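Local coordinates for protein p450 cytochrome, putative (Rippkaea orientalis, PDB 6Y01) that probably binds the molybdenum cofactor and carries it, as a Rossmann-fold Moco carrier protein, at residues 110-118 with 135-144. Sequence-based numbering, arbitrary orientation.
Sequences DVVIACGIG and VILLNDDLLS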
loop_
_atom_site.group_PDB
_atom_site.type_symbol
_atom_site.label_atom_id
_atom_site.label_comp_id
_atom_site.label_asym_id
_atom_site.label_seq_id
_atom_site.Cartn_x
_atom_site.Cartn_y
_atom_site.Cartn_z
ATOM N N ASP D 110 14.242 -13.497 0.745
ATOM C CA ASP D 110 14.419 -14.823 1.359
ATOM C C ASP D 110 15.082 -14.691 2.726
ATOM O O ASP D 110 14.768 -15.465 3.640
ATOM C CB ASP D 110 15.210 -15.727 0.419
ATOM C CG ASP D 110 14.430 -16.012 -0.835
ATOM O OD1 ASP D 110 13.219 -16.416 -0.721
ATOM O OD2 ASP D 110 14.963 -15.819 -1.886
ATOM N N VAL D 111 16.014 -13.765 2.863
ATOM C CA VAL D 111 16.686 -13.423 4.137
ATOM C C VAL D 111 16.826 -11.918 4.145
ATOM O O VAL D 111 17.124 -11.317 3.080
ATOM C CB VAL D 111 18.056 -14.097 4.272
ATOM C CG1 VAL D 111 18.674 -13.717 5.602
ATOM C CG2 VAL D 111 17.978 -15.601 4.080
ATOM N N VAL D 112 16.661 -11.302 5.296
ATOM C CA VAL D 112 16.815 -9.851 5.484
ATOM C C VAL D 112 18.053 -9.663 6.352
ATOM O O VAL D 112 18.179 -10.312 7.406
ATOM C CB VAL D 112 15.565 -9.250 6.190
ATOM C CG1 VAL D 112 15.801 -7.805 6.553
ATOM C CG2 VAL D 112 14.326 -9.381 5.324
ATOM N N ILE D 113 18.985 -8.830 5.880
ATOM C CA ILE D 113 20.141 -8.427 6.688
ATOM C C ILE D 113 19.988 -6.965 7.058
ATOM O O ILE D 113 19.774 -6.108 6.166
ATOM C CB ILE D 113 21.465 -8.608 5.919
ATOM C CG1 ILE D 113 21.643 -10.038 5.402
ATOM C CG2 ILE D 113 22.612 -8.152 6.782
ATOM C CD1 ILE D 113 22.849 -10.228 4.501
ATOM N N ALA D 114 20.108 -6.694 8.351
ATOM C CA ALA D 114 20.144 -5.326 8.855
ATOM C C ALA D 114 21.606 -5.006 9.111
ATOM O O ALA D 114 22.212 -5.542 10.046
ATOM C CB ALA D 114 19.308 -5.158 10.119
ATOM N N CYS D 115 22.122 -4.112 8.278
ATOM C CA CYS D 115 23.520 -3.701 8.324
ATOM C C CYS D 115 23.557 -2.315 8.932
ATOM O O CYS D 115 23.318 -1.324 8.243
ATOM C CB CYS D 115 24.085 -3.776 6.902
ATOM S SG CYS D 115 25.794 -3.317 6.734
ATOM N N GLY D 116 23.836 -2.258 10.228
ATOM C CA GLY D 116 23.682 -1.055 11.041
ATOM C C GLY D 116 22.259 -0.938 11.572
ATOM O O GLY D 116 21.410 -1.801 11.358
ATOM N N ILE D 117 21.979 0.154 12.234
ATOM C CA ILE D 117 20.664 0.358 12.903
ATOM C C ILE D 117 20.277 1.814 12.772
ATOM O O ILE D 117 21.108 2.708 12.669
ATOM C CB ILE D 117 20.749 -0.106 14.363
ATOM C CG1 ILE D 117 19.350 -0.262 14.954
ATOM C CG2 ILE D 117 21.608 0.863 15.135
ATOM C CD1 ILE D 117 18.607 -1.463 14.365
ATOM N N GLY D 118 19.005 2.053 12.746
ATOM C CA GLY D 118 18.370 3.358 12.623
ATOM C C GLY D 118 16.852 3.092 12.705
ATOM O O GLY D 118 16.426 1.927 12.773
ATOM N N VAL D 135 16.086 -13.237 9.694
ATOM C CA VAL D 135 16.731 -11.929 9.856
ATOM C C VAL D 135 18.110 -12.131 10.438
ATOM O O VAL D 135 18.254 -12.825 11.436
ATOM C CB VAL D 135 15.927 -10.966 10.726
ATOM C CG1 VAL D 135 16.706 -9.680 10.968
ATOM C CG2 VAL D 135 14.578 -10.682 10.116
ATOM N N ILE D 136 19.089 -11.470 9.798
ATOM C CA ILE D 136 20.467 -11.429 10.301
ATOM C C ILE D 136 20.792 -9.999 10.673
ATOM O O ILE D 136 20.657 -9.096 9.825
ATOM C CB ILE D 136 21.452 -11.957 9.257
ATOM C CG1 ILE D 136 21.108 -13.384 8.845
ATOM C CG2 ILE D 136 22.865 -11.834 9.774
ATOM C CD1 ILE D 136 21.894 -13.875 7.636
ATOM N N LEU D 137 21.249 -9.791 11.901
ATOM C CA LEU D 137 21.720 -8.470 12.346
ATOM C C LEU D 137 23.237 -8.415 12.234
ATOM O O LEU D 137 23.926 -9.256 12.781
ATOM C CB LEU D 137 21.278 -8.225 13.788
ATOM C CG LEU D 137 19.772 -8.381 14.042
ATOM C CD1 LEU D 137 19.480 -8.133 15.532
ATOM C CD2 LEU D 137 18.977 -7.440 13.189
ATOM N N LEU D 138 23.702 -7.377 11.581
ATOM C CA LEU D 138 25.156 -7.075 11.461
ATOM C C LEU D 138 25.359 -5.646 11.960
ATOM O O LEU D 138 25.212 -4.680 11.189
ATOM C CB LEU D 138 25.599 -7.307 10.013
ATOM C CG LEU D 138 27.077 -7.084 9.786
ATOM C CD1 LEU D 138 27.923 -8.162 10.415
ATOM C CD2 LEU D 138 27.317 -7.064 8.299
ATOM N N ASN D 139 25.539 -5.511 13.276
ATOM C CA ASN D 139 25.616 -4.179 13.889
ATOM C C ASN D 139 26.298 -4.273 15.232
ATOM O O ASN D 139 26.566 -5.389 15.706
ATOM C CB ASN D 139 24.246 -3.512 14.023
ATOM C CG ASN D 139 23.315 -4.177 15.000
ATOM O OD1 ASN D 139 23.707 -4.514 16.125
ATOM N ND2 ASN D 139 22.112 -4.416 14.525
ATOM N N ASP D 140 26.548 -3.108 15.807
ATOM C CA ASP D 140 27.217 -2.980 17.118
ATOM C C ASP D 140 26.238 -2.412 18.140
ATOM O O ASP D 140 26.689 -1.671 19.000
ATOM C CB ASP D 140 28.476 -2.119 16.990
ATOM C CG ASP D 140 29.531 -2.806 16.150
ATOM O OD1 ASP D 140 29.708 -4.037 16.343
ATOM O OD2 ASP D 140 30.141 -2.126 15.269
ATOM N N ASP D 141 24.953 -2.761 18.020
ATOM C CA ASP D 141 23.885 -2.254 18.909
ATOM C C ASP D 141 23.330 -3.401 19.764
ATOM O O ASP D 141 22.371 -4.071 19.353
ATOM C CB ASP D 141 22.762 -1.591 18.112
ATOM C CG ASP D 141 21.785 -0.847 18.999
ATOM O OD1 ASP D 141 22.208 0.068 19.660
ATOM O OD2 ASP D 141 20.603 -1.268 19.075
ATOM N N LEU D 142 23.879 -3.571 20.961
ATOM C CA LEU D 142 23.485 -4.680 21.851
ATOM C C LEU D 142 22.029 -4.542 22.305
ATOM O O LEU D 142 21.384 -5.583 22.472
ATOM C CB LEU D 142 24.445 -4.736 23.035
ATOM C CG LEU D 142 25.894 -5.025 22.682
ATOM C CD1 LEU D 142 26.727 -5.005 23.955
ATOM C CD2 LEU D 142 26.020 -6.361 21.938
ATOM N N LEU D 143 21.511 -3.319 22.461
ATOM C CA LEU D 143 20.100 -3.104 22.878
ATOM C C LEU D 143 19.158 -3.713 21.841
ATOM O O LEU D 143 18.240 -4.466 22.239
ATOM C CB LEU D 143 19.758 -1.619 23.015
ATOM C CG LEU D 143 20.122 -0.913 24.304
ATOM C CD1 LEU D 143 19.667 0.540 24.213
ATOM C CD2 LEU D 143 19.487 -1.598 25.480
ATOM N N SER D 144 19.332 -3.354 20.563
ATOM C CA SER D 144 18.472 -3.870 19.471
ATOM C C SER D 144 18.603 -5.390 19.388
ATOM O O SER D 144 17.588 -6.045 19.155
ATOM C CB SER D 144 18.748 -3.202 18.113
ATOM O OG SER D 144 20.020 -3.561 17.582
#
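Ile136 and Ala114 join their backbones where strands 111-115 and 135-138 run parallel, their axes 4.7 Å apart at the closest. Ile136 N donates to Val112 O at 2.8 Å, and Ala114 N donates to Ile136 O at 2.9 Å. Leu138 N to Ala114 O and Gly116 N to Leu138 O continue the ladder.

The side chain of Ile136 can be followed outward. Its CB lies 4.1 Å from Val112 O and also faces Ile113 CG1. Its CG1 stands anti to the carbonyl carbon (chi1 -58°) and already touches Val111 CG1 at 4.1 Å. The extended chain then brings CD1 to 3.8 Å from the same methyl. Cys165, Leu168 and Ile169 of helix 162-176 cover Ile136, while helix 29-44 packs on Ile113 and Cys115 of the same face. On the other face Ala114 CB touches Leu137 CD2 at 3.8 Å, and helix 119-130 packs on Ala114.

Past the strands, Asn139 CB rests against Gly116 CA. Asn139 OD1 accepts from Asp141 N, an Asx turn, and also from Gln145 NE2. The side chains of Ile117 and Asp141 cross at about a right angle, with Ile117 CG2 4.0 Å from Asp141 CB. Ile117 CD1 reaches CB and OG of Ser144. Strand 111-115, helix 119-130 and strand 135-138 form a beta-alpha-beta unit of the parallel Rossmann-fold sheet.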